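PDB 4O9L: mitochondrial antiviral signaling protein (MAVS) from Equus caballus, which relays antiviral innate immune signals, probably by assembling into prion-like filaments through its caspase recruitment domain. Local coordinates for residues Gln42-Leu45 and Arg46-Glu50; Cys36-Thr39 and Ser40-Asp43. The protein carries 1 engineered substitution. All blocks are in the same frame, centred on the assembly; numbering follows the deposited sequence.

Contact 1. Residues Gln42-Leu45 and Arg46-Glu50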
loop_
_atom_site.group_PDB
_atom_site.type_symbol
_atom_site.label_atom_id
_atom_site.label_comp_id
_atom_site.label_asym_id
_atom_site.label_seq_id
_atom_site.Cartn_x
_atom_site.Cartn_y
_atom_site.Cartn_z
ATOM N N GLN A 42 7.864 -9.431 2.134
ATOM C CA GLN A 42 8.811 -8.721 1.283
ATOM C C GLN A 42 9.354 -9.663 0.226
ATOM O O GLN A 42 9.348 -9.340 -0.959
ATOM C CB GLN A 42 9.974 -8.172 2.114
ATOM C CG GLN A 42 9.576 -7.159 3.171
ATOM C CD GLN A 42 9.437 -5.762 2.608
ATOM O OE1 GLN A 42 9.571 -5.553 1.400
ATOM N NE2 GLN A 42 9.180 -4.788 3.484
ATOM N N ASP A 43 9.813 -10.831 0.672
ATOM C CA ASP A 43 10.401 -11.828 -0.222
ATOM C C ASP A 43 9.432 -12.207 -1.328
ATOM O O ASP A 43 9.788 -12.210 -2.500
ATOM C CB ASP A 43 10.810 -13.085 0.557
ATOM C CG ASP A 43 12.038 -12.864 1.423
ATOM O OD1 ASP A 43 12.753 -11.864 1.198
ATOM O OD2 ASP A 43 12.296 -13.704 2.314
ATOM N N ARG A 44 8.203 -12.523 -0.938
ATOM C CA ARG A 44 7.167 -12.931 -1.879
ATOM C C ARG A 44 6.788 -11.819 -2.863
ATOM O O ARG A 44 6.604 -12.064 -4.060
ATOM C CB ARG A 44 5.925 -13.404 -1.120
ATOM C CG ARG A 44 4.769 -13.742 -2.019
ATOM C CD ARG A 44 3.581 -14.291 -1.240
ATOM N NE ARG A 44 3.043 -13.330 -0.278
ATOM C CZ ARG A 44 2.191 -12.349 -0.576
ATOM N NH1 ARG A 44 1.775 -12.172 -1.826
ATOM N NH2 ARG A 44 1.759 -11.531 0.379
ATOM N N LEU A 45 6.674 -10.594 -2.364
ATOM C CA LEU A 45 6.303 -9.477 -3.224
ATOM C C LEU A 45 7.415 -9.082 -4.220
ATOM O O LEU A 45 7.119 -8.714 -5.356
ATOM C CB LEU A 45 5.813 -8.280 -2.396
ATOM C CG LEU A 45 4.449 -8.494 -1.726
ATOM C CD1 LEU A 45 4.202 -7.431 -0.648
ATOM C CD2 LEU A 45 3.317 -8.467 -2.757
ATOM N N ARG A 46 8.683 -9.166 -3.816
ATOM C CA ARG A 46 9.773 -8.940 -4.774
ATOM C C ARG A 46 9.766 -9.989 -5.889
ATOM O O ARG A 46 9.975 -9.659 -7.067
ATOM C CB ARG A 46 11.140 -8.892 -4.086
ATOM C CG ARG A 46 11.393 -7.599 -3.311
ATOM C CD ARG A 46 12.856 -7.469 -2.872
ATOM N NE ARG A 46 13.393 -8.712 -2.326
ATOM C CZ ARG A 46 13.382 -9.042 -1.036
ATOM N NH1 ARG A 46 13.904 -10.196 -0.642
ATOM N NH2 ARG A 46 12.850 -8.221 -0.143
ATOM N N ALA A 47 9.502 -11.242 -5.522
ATOM C CA ALA A 47 9.437 -12.321 -6.503
ATOM C C ALA A 47 8.186 -12.188 -7.383
ATOM O O ALA A 47 8.223 -12.486 -8.576
ATOM C CB ALA A 47 9.477 -13.673 -5.820
ATOM N N THR A 48 7.086 -11.720 -6.797
ATOM C CA THR A 48 5.870 -11.439 -7.570
ATOM C C THR A 48 6.122 -10.331 -8.601
ATOM O O THR A 48 5.719 -10.440 -9.770
ATOM C CB THR A 48 4.708 -11.003 -6.652
ATOM O OG1 THR A 48 4.477 -12.016 -5.666
ATOM C CG2 THR A 48 3.437 -10.784 -7.450
ATOM N N TYR A 49 6.779 -9.262 -8.158
ATOM C CA TYR A 49 7.142 -8.167 -9.048
ATOM C C TYR A 49 7.915 -8.678 -10.256
ATOM O O TYR A 49 7.589 -8.343 -11.399
ATOM C CB TYR A 49 7.968 -7.099 -8.309
ATOM C CG TYR A 49 8.336 -5.930 -9.200
ATOM C CD1 TYR A 49 7.488 -4.833 -9.325
ATOM C CD2 TYR A 49 9.517 -5.937 -9.935
ATOM C CE1 TYR A 49 7.813 -3.775 -10.154
ATOM C CE2 TYR A 49 9.850 -4.884 -10.766
ATOM C CZ TYR A 49 8.997 -3.803 -10.870
ATOM O OH TYR A 49 9.335 -2.757 -11.698
ATOM N N GLU A 50 8.943 -9.481 -10.007
ATOM C CA GLU A 50 9.808 -9.939 -11.090
ATOM C C GLU A 50 9.003 -10.645 -12.180
ATOM O O GLU A 50 9.225 -10.423 -13.373
ATOM C CB GLU A 50 10.906 -10.866 -10.563
ATOM C CG GLU A 50 11.814 -11.410 -11.667
ATOM C CD GLU A 50 12.922 -12.299 -11.130
ATOM O OE1 GLU A 50 13.604 -11.888 -10.171
ATOM O OE2 GLU A 50 13.113 -13.412 -11.666
HETATM O O HOH W 1 13.341 -9.279 2.591
HETATM O O HOH W 2 2.329 -13.205 -4.477
#
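Arg-46 N bonds Gln-42 O at 2.9 Å, the first in a run of i to i+4 backbone bonds that continues through Asp-43, Arg-44 and Leu-45 to Ala-47, Thr-48 and Tyr-49, one alpha-helical course within helix 39-66 of this death-fold caspase recruitment domain. On the exposed side, an i to i+3 salt bridge joins Asp-43 OD1 to Arg-46 NH1 at 2.7 Å. The two side chains run alongside each other and point the same way, but carboxylate and guanidinium stand 80° apart, and the N-H meets OD1 at a poor angle of 126°, a weak hydrogen bond despite the short distance. A water closes the triangle: it donates to Asp-43 OD1 and accepts, at the guanidinium edge, from Arg-46 NH2. A bend at chi3 folds the Arg-46 chain back along the helix, so that Gln-42 O and Asp-43 CA lie over one face of the guanidinium, toward its rim. Gln-42 sends its amide NE2 to Leu-31 O instead, while buried Leu-45 packs on Leu-31 and Leu-61. On a further flank, Arg-44 is drawn away to Glu-60 and Ser-64, yet its NH1 also donates to a second water that in turn donates to Thr-48 OG1. The Thr-48 hydroxyl lies beside its own backbone N (chi1 -56°) and is thereby aimed back at the preceding turn. Arg-44 O is gripped twice, by Thr-48 N at 2.8 Å and, from the opposite face of the carbonyl plane, by Thr-48 OG1 at 2.7 Å.

Contact 2. Residues Cys36-Thr39 and Ser40-Asp43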
loop_
_atom_site.group_PDB
_atom_site.type_symbol
_atom_site.label_atom_id
_atom_site.label_comp_id
_atom_site.label_asym_id
_atom_site.label_seq_id
_atom_site.Cartn_x
_atom_site.Cartn_y
_atom_site.Cartn_z
ATOM N N CYS A 36 5.170 -2.636 8.003
ATOM C CA CYS A 36 4.123 -3.543 8.458
ATOM C C CYS A 36 4.214 -4.885 7.763
ATOM O O CYS A 36 3.646 -5.855 8.241
ATOM C CB CYS A 36 2.725 -2.953 8.256
ATOM S SG CYS A 36 2.271 -2.714 6.525
ATOM N N LEU A 37 4.935 -4.940 6.643
ATOM C CA LEU A 37 5.149 -6.202 5.937
ATOM C C LEU A 37 6.174 -7.072 6.674
ATOM O O LEU A 37 7.124 -6.562 7.274
ATOM C CB LEU A 37 5.614 -5.942 4.493
ATOM C CG LEU A 37 4.624 -5.154 3.635
ATOM C CD1 LEU A 37 5.156 -4.926 2.221
ATOM C CD2 LEU A 37 3.294 -5.914 3.583
ATOM N N THR A 38 5.978 -8.388 6.642
ATOM C CA THR A 38 6.965 -9.308 7.205
ATOM C C THR A 38 8.075 -9.544 6.191
ATOM O O THR A 38 7.917 -9.223 5.003
ATOM C CB THR A 38 6.327 -10.644 7.602
ATOM O OG1 THR A 38 5.733 -11.241 6.446
ATOM C CG2 THR A 38 5.250 -10.418 8.664
ATOM N N THR A 39 9.204 -10.086 6.648
ATOM C CA THR A 39 10.305 -10.396 5.736
ATOM C C THR A 39 9.832 -11.377 4.673
ATOM O O THR A 39 10.216 -11.275 3.508
ATOM C CB THR A 39 11.515 -10.989 6.472
ATOM O OG1 THR A 39 11.059 -11.939 7.446
ATOM C CG2 THR A 39 12.303 -9.890 7.171
ATOM N N SER A 40 8.981 -12.314 5.088
ATOM C CA SER A 40 8.349 -13.254 4.171
ATOM C C SER A 40 7.468 -12.553 3.132
ATOM O O SER A 40 7.499 -12.907 1.944
ATOM C CB SER A 40 7.526 -14.281 4.946
ATOM O OG SER A 40 6.727 -15.049 4.063
ATOM N N ASP A 41 6.681 -11.570 3.580
ATOM C CA ASP A 41 5.887 -10.736 2.676
ATOM C C ASP A 41 6.799 -10.061 1.643
ATOM O O ASP A 41 6.524 -10.090 0.440
ATOM C CB ASP A 41 5.162 -9.626 3.449
ATOM C CG ASP A 41 4.024 -10.136 4.316
ATOM O OD1 ASP A 41 3.565 -11.286 4.128
ATOM O OD2 ASP A 41 3.587 -9.351 5.190
ATOM N N GLN A 42 7.864 -9.431 2.134
ATOM C CA GLN A 42 8.811 -8.721 1.283
ATOM C C GLN A 42 9.354 -9.663 0.226
ATOM O O GLN A 42 9.348 -9.340 -0.959
ATOM C CB GLN A 42 9.974 -8.172 2.114
ATOM C CG GLN A 42 9.576 -7.159 3.171
ATOM C CD GLN A 42 9.437 -5.762 2.608
ATOM O OE1 GLN A 42 9.571 -5.553 1.400
ATOM N NE2 GLN A 42 9.180 -4.788 3.484
ATOM N N ASP A 43 9.813 -10.831 0.672
ATOM C CA ASP A 43 10.401 -11.828 -0.222
ATOM C C ASP A 43 9.432 -12.207 -1.328
ATOM O O ASP A 43 9.788 -12.210 -2.500
ATOM C CB ASP A 43 10.810 -13.085 0.557
ATOM C CG ASP A 43 12.038 -12.864 1.423
ATOM O OD1 ASP A 43 12.753 -11.864 1.198
ATOM O OD2 ASP A 43 12.296 -13.704 2.314
HETATM O O HOH W 3 8.894 -5.063 5.983
HETATM O O HOH W 4 8.709 -13.108 7.969
#
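Thr-38 and Asp-41 exchange a reciprocal pair of hydrogen bonds at the start of helix 39-66. Thr-38 OG1 accepts from Asp-41 N at 3.0 Å, and Thr-38 N returns the favour to Asp-41 OD2, also at 3.0 Å. The second bond is almost straight at the hydrogen (172°), although the donor reaches OD2 from well above the carboxylate plane. The threonine hydroxyl sits between its own backbone N and carbonyl carbon (chi1 59°), which points OG1 at the Asp-41 amide; the aspartate carboxylate, swung beside its own N (chi1 -71°), reaches back across the threonine, and the two bonds of the box press its CG to a tight 2.9 Å from Thr-38 OG1. Main-chain bonds begin the helix immediately behind: Gln-42 N to Thr-38 O and Asp-43 N to Thr-39 O. Gln-42 CG lies 3.2 Å from Thr-38 O, beside the first of these.

Two waters extend the polar shell. One donates to Leu-37 O; its approach to Gln-42 NE2, which also donates to Leu-31 O, is so short that this second bond is doubtful. The other accepts from Ser-40 N and bonds Thr-39 OG1 at 2.7 Å, thereby occupying another amide of the first turn. Farther out, Arg-68 forms a salt bridge to Asp-41 OD2, so this oxygen serves both Thr-38 N and a guanidinium, an environment that probably favours the charged carboxylate. Leu-37 CD2 approaches Asp-41 OD2 at 3.8 Å, and this buried side chain anchors the loop end on Leu-31, Leu-61 and Leu-65. Thr-38 at the N-cap, with Asp-41 three residues on, forms a classic capping box, here at the N terminus of helix 39-66 in the caspase recruitment domain.

From the N terminus, the chain leaves helix 27-30, runs through the loop that includes Cys-36 to Thr-38, and enters helix 39-66 at contact 2; contact 1 carries that helix on toward Glu-50. Both are local, and neither closes a long loop; they overlap at Gln-42 and Asp-43, whose backbone N-H groups serve the start of the helix while their carbonyl oxygens serve the next turn. The centres of contact 1 and contact 2 lie about 9 Å apart. Leu-37 CD1 meets Leu-45 CD1 at 3.9 Å, joining the incoming loop to the helix's inner side. Arg-68 beside contact 2 and Glu-60 beside contact 1 tie this N-terminal part to the chain farther along.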